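Local coordinates for protein GphF Dehydratase 1 (Archangium violaceum, PDB 6MBF) that probably dehydrates a polyketide synthase intermediate and shifts the resulting double bond, serving as a dehydratase with olefin-isomerase activity in gephyronic acid assembly, at residues A[177-189]-A[199-213]. Residues are numbered along the deposited sequence; the frame is centred on the assembly and turned at random. Where two conformers were deposited one is given.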
loop_
_atom_site.group_PDB
_atom_site.type_symbol
_atom_site.label_atom_id
_atom_site.label_comp_id
_atom_site.label_asym_id
_atom_site.label_seq_id
_atom_site.Cartn_x
_atom_site.Cartn_y
_atom_site.Cartn_z
ATOM N N ARG A 177 -18.182 12.993 -1.793
ATOM C CA ARG A 177 -16.803 12.538 -1.927
ATOM C C ARG A 177 -16.426 11.500 -0.875
ATOM O O ARG A 177 -15.230 11.262 -0.653
ATOM C CB ARG A 177 -15.830 13.720 -1.838
ATOM C CG ARG A 177 -15.975 14.772 -2.915
ATOM C CD ARG A 177 -14.762 15.690 -2.921
ATOM N NE ARG A 177 -14.625 16.447 -1.682
ATOM C CZ ARG A 177 -15.249 17.598 -1.439
ATOM N NH1 ARG A 177 -16.054 18.131 -2.357
ATOM N NH2 ARG A 177 -15.064 18.221 -0.283
ATOM N N GLU A 178 -17.410 10.887 -0.225
ATOM C CA GLU A 178 -17.176 9.857 0.771
ATOM C C GLU A 178 -17.726 8.522 0.298
ATOM O O GLU A 178 -18.626 8.448 -0.548
ATOM C CB GLU A 178 -17.814 10.238 2.113
ATOM C CG GLU A 178 -17.248 11.517 2.692
ATOM C CD GLU A 178 -17.688 11.769 4.128
ATOM O OE1 GLU A 178 -18.097 10.802 4.811
ATOM O OE2 GLU A 178 -17.612 12.943 4.569
ATOM N N ALA A 179 -17.159 7.450 0.847
ATOM C CA ALA A 179 -17.609 6.115 0.490
ATOM C C ALA A 179 -17.338 5.169 1.644
ATOM O O ALA A 179 -16.470 5.410 2.485
ATOM C CB ALA A 179 -16.926 5.602 -0.782
ATOM N N ILE A 180 -18.095 4.077 1.669
ATOM C CA ILE A 180 -17.797 2.937 2.524
ATOM C C ILE A 180 -17.688 1.709 1.638
ATOM O O ILE A 180 -18.569 1.451 0.805
ATOM C CB ILE A 180 -18.850 2.736 3.623
ATOM C CG1 ILE A 180 -18.767 3.878 4.629
ATOM C CG2 ILE A 180 -18.635 1.395 4.319
ATOM C CD1 ILE A 180 -19.863 3.830 5.614
ATOM N N GLY A 181 -16.588 0.988 1.784
ATOM C CA GLY A 181 -16.344 -0.209 1.015
ATOM C C GLY A 181 -16.167 -1.382 1.955
ATOM O O GLY A 181 -15.763 -1.220 3.108
ATOM N N HIS A 182 -16.508 -2.561 1.461
ATOM C CA HIS A 182 -16.262 -3.821 2.145
ATOM C C HIS A 182 -15.231 -4.574 1.315
ATOM O O HIS A 182 -15.482 -4.861 0.139
ATOM C CB HIS A 182 -17.565 -4.613 2.284
ATOM C CG HIS A 182 -17.386 -5.994 2.833
ATOM N ND1 HIS A 182 -18.240 -7.031 2.527
ATOM C CD2 HIS A 182 -16.451 -6.509 3.668
ATOM C CE1 HIS A 182 -17.845 -8.124 3.154
ATOM N NE2 HIS A 182 -16.765 -7.833 3.858
ATOM N N VAL A 183 -14.059 -4.841 1.900
ATOM C CA VAL A 183 -12.983 -5.538 1.207
ATOM C C VAL A 183 -12.677 -6.821 1.962
ATOM O O VAL A 183 -12.681 -6.853 3.200
ATOM C CB VAL A 183 -11.695 -4.691 1.023
ATOM C CG1 VAL A 183 -12.003 -3.285 0.573
ATOM C CG2 VAL A 183 -10.814 -4.707 2.235
ATOM N N CYS A 184 -12.419 -7.883 1.209
ATOM C CA CYS A 184 -12.201 -9.193 1.796
ATOM C C CYS A 184 -11.205 -9.956 0.941
ATOM O O CYS A 184 -11.368 -10.047 -0.280
ATOM C CB CYS A 184 -13.521 -9.957 1.905
ATOM S SG CYS A 184 -13.410 -11.468 2.861
ATOM N N LEU A 185 -10.167 -10.484 1.581
ATOM C CA LEU A 185 -9.212 -11.310 0.862
ATOM C C LEU A 185 -9.811 -12.674 0.567
ATOM O O LEU A 185 -10.690 -13.161 1.280
ATOM C CB LEU A 185 -7.930 -11.480 1.663
ATOM C CG LEU A 185 -7.163 -10.192 1.964
ATOM C CD1 LEU A 185 -5.986 -10.504 2.836
ATOM C CD2 LEU A 185 -6.731 -9.485 0.683
ATOM N N GLN A 186 -9.340 -13.291 -0.511
ATOM C CA GLN A 186 -9.746 -14.648 -0.843
ATOM C C GLN A 186 -8.539 -15.389 -1.396
ATOM O O GLN A 186 -7.432 -14.842 -1.494
ATOM C CB GLN A 186 -10.916 -14.670 -1.843
ATOM C CG GLN A 186 -12.244 -14.119 -1.321
ATOM C CD GLN A 186 -12.805 -14.918 -0.150
ATOM O OE1 GLN A 186 -12.530 -16.109 -0.006
ATOM N NE2 GLN A 186 -13.601 -14.262 0.687
ATOM N N GLY A 187 -8.762 -16.648 -1.756
ATOM C CA GLY A 187 -7.721 -17.454 -2.373
ATOM C C GLY A 187 -6.446 -17.505 -1.559
ATOM O O GLY A 187 -6.469 -17.557 -0.323
ATOM N N GLU A 188 -5.314 -17.472 -2.268
ATOM C CA GLU A 188 -4.012 -17.549 -1.614
ATOM C C GLU A 188 -3.782 -16.349 -0.709
ATOM O O GLU A 188 -3.146 -16.468 0.343
ATOM C CB GLU A 188 -2.897 -17.630 -2.658
ATOM C CG GLU A 188 -3.033 -18.770 -3.659
ATOM C CD GLU A 188 -1.829 -18.878 -4.586
ATOM O OE1 GLU A 188 -1.766 -19.852 -5.367
ATOM O OE2 GLU A 188 -0.944 -17.994 -4.531
ATOM N N GLU A 189 -4.288 -15.181 -1.106
ATOM C CA GLU A 189 -4.004 -13.977 -0.333
ATOM C C GLU A 189 -4.667 -14.035 1.039
ATOM O O GLU A 189 -4.094 -13.568 2.032
ATOM C CB GLU A 189 -4.431 -12.741 -1.128
ATOM C CG GLU A 189 -3.379 -12.267 -2.156
ATOM C CD GLU A 189 -3.245 -13.183 -3.381
ATOM O OE1 GLU A 189 -2.148 -13.237 -3.978
ATOM O OE2 GLU A 189 -4.239 -13.834 -3.751
ATOM N N HIS A 199 -1.896 -6.988 4.805
ATOM C CA HIS A 199 -1.659 -7.537 3.481
ATOM C C HIS A 199 -1.717 -6.432 2.423
ATOM O O HIS A 199 -2.699 -5.677 2.373
ATOM C CB HIS A 199 -2.677 -8.632 3.154
ATOM C CG HIS A 199 -2.210 -9.566 2.084
ATOM N ND1 HIS A 199 -1.831 -9.127 0.834
ATOM C CD2 HIS A 199 -2.037 -10.909 2.083
ATOM C CE1 HIS A 199 -1.441 -10.161 0.108
ATOM N NE2 HIS A 199 -1.551 -11.253 0.845
ATOM N N PRO A 200 -0.680 -6.280 1.599
ATOM C CA PRO A 200 -0.742 -5.279 0.517
ATOM C C PRO A 200 -1.995 -5.379 -0.329
ATOM O O PRO A 200 -2.520 -4.344 -0.754
ATOM C CB PRO A 200 0.522 -5.581 -0.298
ATOM C CG PRO A 200 1.488 -6.124 0.729
ATOM C CD PRO A 200 0.646 -6.919 1.689
ATOM N N ALA A 201 -2.496 -6.595 -0.574
ATOM C CA ALA A 201 -3.705 -6.741 -1.382
ATOM C C ALA A 201 -4.899 -6.085 -0.707
ATOM O O ALA A 201 -5.767 -5.513 -1.379
ATOM C CB ALA A 201 -3.997 -8.219 -1.643
ATOM N N LEU A 202 -4.976 -6.180 0.623
ATOM C CA LEU A 202 -6.096 -5.575 1.334
ATOM C C LEU A 202 -6.006 -4.050 1.313
ATOM O O LEU A 202 -6.989 -3.364 1.017
ATOM C CB LEU A 202 -6.151 -6.113 2.766
ATOM C CG LEU A 202 -7.396 -5.745 3.588
ATOM C CD1 LEU A 202 -7.698 -6.835 4.587
ATOM C CD2 LEU A 202 -7.187 -4.432 4.319
ATOM N N LEU A 203 -4.833 -3.490 1.618
ATOM C CA LEU A 203 -4.726 -2.035 1.594
ATOM C C LEU A 203 -4.882 -1.488 0.178
ATOM O O LEU A 203 -5.537 -0.460 -0.015
ATOM C CB LEU A 203 -3.405 -1.585 2.218
ATOM C CG LEU A 203 -3.286 -0.070 2.379
ATOM C CD1 LEU A 203 -4.406 0.486 3.265
ATOM C CD2 LEU A 203 -1.899 0.304 2.928
ATOM N N ASP A 204 -4.333 -2.181 -0.829
ATOM C CA ASP A 204 -4.570 -1.772 -2.213
ATOM C C ASP A 204 -6.058 -1.750 -2.544
ATOM O O ASP A 204 -6.524 -0.843 -3.243
ATOM C CB ASP A 204 -3.839 -2.694 -3.188
ATOM C CG ASP A 204 -4.233 -2.429 -4.629
ATOM O OD1 ASP A 204 -3.772 -1.417 -5.198
ATOM O OD2 ASP A 204 -5.016 -3.233 -5.181
ATOM N N ALA A 205 -6.814 -2.743 -2.067
ATOM C CA ALA A 205 -8.258 -2.742 -2.300
ATOM C C ALA A 205 -8.915 -1.498 -1.702
ATOM O O ALA A 205 -9.799 -0.893 -2.321
ATOM C CB ALA A 205 -8.880 -4.016 -1.723
ATOM N N CYS A 206 -8.475 -1.076 -0.514
ATOM C CA CYS A 206 -9.005 0.150 0.073
ATOM C C CYS A 206 -8.657 1.365 -0.780
ATOM O O CYS A 206 -9.499 2.241 -1.003
ATOM C CB CYS A 206 -8.480 0.325 1.501
ATOM S SG CYS A 206 -9.019 -0.970 2.656
ATOM N N PHE A 207 -7.421 1.434 -1.273
ATOM C CA PHE A 207 -7.056 2.552 -2.135
ATOM C C PHE A 207 -7.828 2.502 -3.449
ATOM O O PHE A 207 -8.185 3.552 -3.994
ATOM C CB PHE A 207 -5.544 2.562 -2.386
ATOM C CG PHE A 207 -4.704 2.895 -1.161
ATOM C CD1 PHE A 207 -5.286 3.185 0.073
ATOM C CD2 PHE A 207 -3.320 2.900 -1.255
ATOM C CE1 PHE A 207 -4.486 3.489 1.198
ATOM C CE2 PHE A 207 -2.525 3.200 -0.149
ATOM C CZ PHE A 207 -3.101 3.492 1.072
ATOM N N GLN A 208 -8.139 1.298 -3.947
ATOM C CA GLN A 208 -8.927 1.201 -5.174
ATOM C C GLN A 208 -10.357 1.710 -4.979
ATOM O O GLN A 208 -10.990 2.148 -5.948
ATOM C CB GLN A 208 -8.923 -0.239 -5.697
ATOM C CG GLN A 208 -7.597 -0.676 -6.347
ATOM C CD GLN A 208 -7.809 -1.826 -7.294
ATOM O OE1 GLN A 208 -8.680 -1.761 -8.167
ATOM N NE2 GLN A 208 -7.039 -2.901 -7.122
ATOM N N CYS A 209 -10.888 1.661 -3.750
ATOM C CA CYS A 209 -12.156 2.326 -3.464
ATOM C C CYS A 209 -12.067 3.820 -3.757
ATOM O O CYS A 209 -13.025 4.419 -4.267
ATOM C CB CYS A 209 -12.569 2.095 -2.010
ATOM S SG CYS A 209 -13.003 0.386 -1.597
ATOM N N VAL A 210 -10.926 4.443 -3.446
ATOM C CA VAL A 210 -10.744 5.850 -3.798
ATOM C C VAL A 210 -10.738 6.009 -5.311
ATOM O O VAL A 210 -11.369 6.929 -5.855
ATOM C CB VAL A 210 -9.456 6.422 -3.175
ATOM C CG1 VAL A 210 -9.371 7.937 -3.445
ATOM C CG2 VAL A 210 -9.382 6.133 -1.690
ATOM N N PHE A 211 -10.036 5.108 -6.011
ATOM C CA PHE A 211 -10.008 5.141 -7.475
ATOM C C PHE A 211 -11.412 5.068 -8.057
ATOM O O PHE A 211 -11.744 5.801 -9.000
ATOM C CB PHE A 211 -9.186 3.972 -8.022
ATOM C CG PHE A 211 -7.712 4.030 -7.715
ATOM C CD1 PHE A 211 -7.104 5.185 -7.247
ATOM C CD2 PHE A 211 -6.927 2.911 -7.947
ATOM C CE1 PHE A 211 -5.734 5.206 -7.003
ATOM C CE2 PHE A 211 -5.563 2.927 -7.696
ATOM C CZ PHE A 211 -4.972 4.078 -7.226
ATOM N N ALA A 212 -12.241 4.167 -7.523
ATOM C CA ALA A 212 -13.586 3.979 -8.054
ATOM C C ALA A 212 -14.416 5.250 -7.926
ATOM O O ALA A 212 -15.232 5.553 -8.801
ATOM C CB ALA A 212 -14.273 2.809 -7.341
ATOM N N LEU A 213 -14.222 6.015 -6.847
ATOM C CA LEU A 213 -14.930 7.285 -6.724
ATOM C C LEU A 213 -14.411 8.304 -7.732
ATOM O O LEU A 213 -15.198 8.954 -8.434
ATOM C CB LEU A 213 -14.812 7.820 -5.297
ATOM C CG LEU A 213 -16.080 7.607 -4.480
ATOM C CD1 LEU A 213 -16.304 6.111 -4.254
ATOM C CD2 LEU A 213 -15.994 8.360 -3.170
#
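V183 and L185 pack down onto A201, L202 and A205, where the long helix 200-213 of a hotdog fold, the "sausage", lies against strand 178-184 of the sheet wrapped around it. The two run nearly antiparallel, at 158°, with their axes 8.4 Å apart. Start at V183: its CB sits over the methyl of A205, and V183 CG1 meets A205 CB at 3.9 Å. V183 CG2, held between the backbone N and the carbonyl carbon, heads for L202 and touches L202 CG at 3.8 Å; the SG of C206 is a little farther from it, and the valine and L202 cross at about a right angle. On the way to the far end of the strand, G181, with no side chain, lets the SG of C209 come to 4.3 Å from its CA. Beyond it, the CB of A179 rests on CD1 of L213 at 3.6 Å. Further along the chain from V183, L185 splits its tip, CD2 against the CB of A201 and CD1 against the CB of H199. H199 is the N-cap of the helix: chi1 (-158°) puts CG anti to the backbone N, and chi2 (-57°) turns the ring to let H199 ND1 accept from A201 N at 3.0 Å, tilted slightly from the ring plane. Its NE2 is hydrogen-bonded to E192, which helps fix the ring's rotation. An alanine in place of H199 is likely to leave A201 N without its cap, E192 without its mate, and a gap beside L185 and E189. The carboxylate of E189 is paired with R165, while its aliphatic chain crosses the histidine at a slant, E189 CG lying 3.6 Å from H199 CE1.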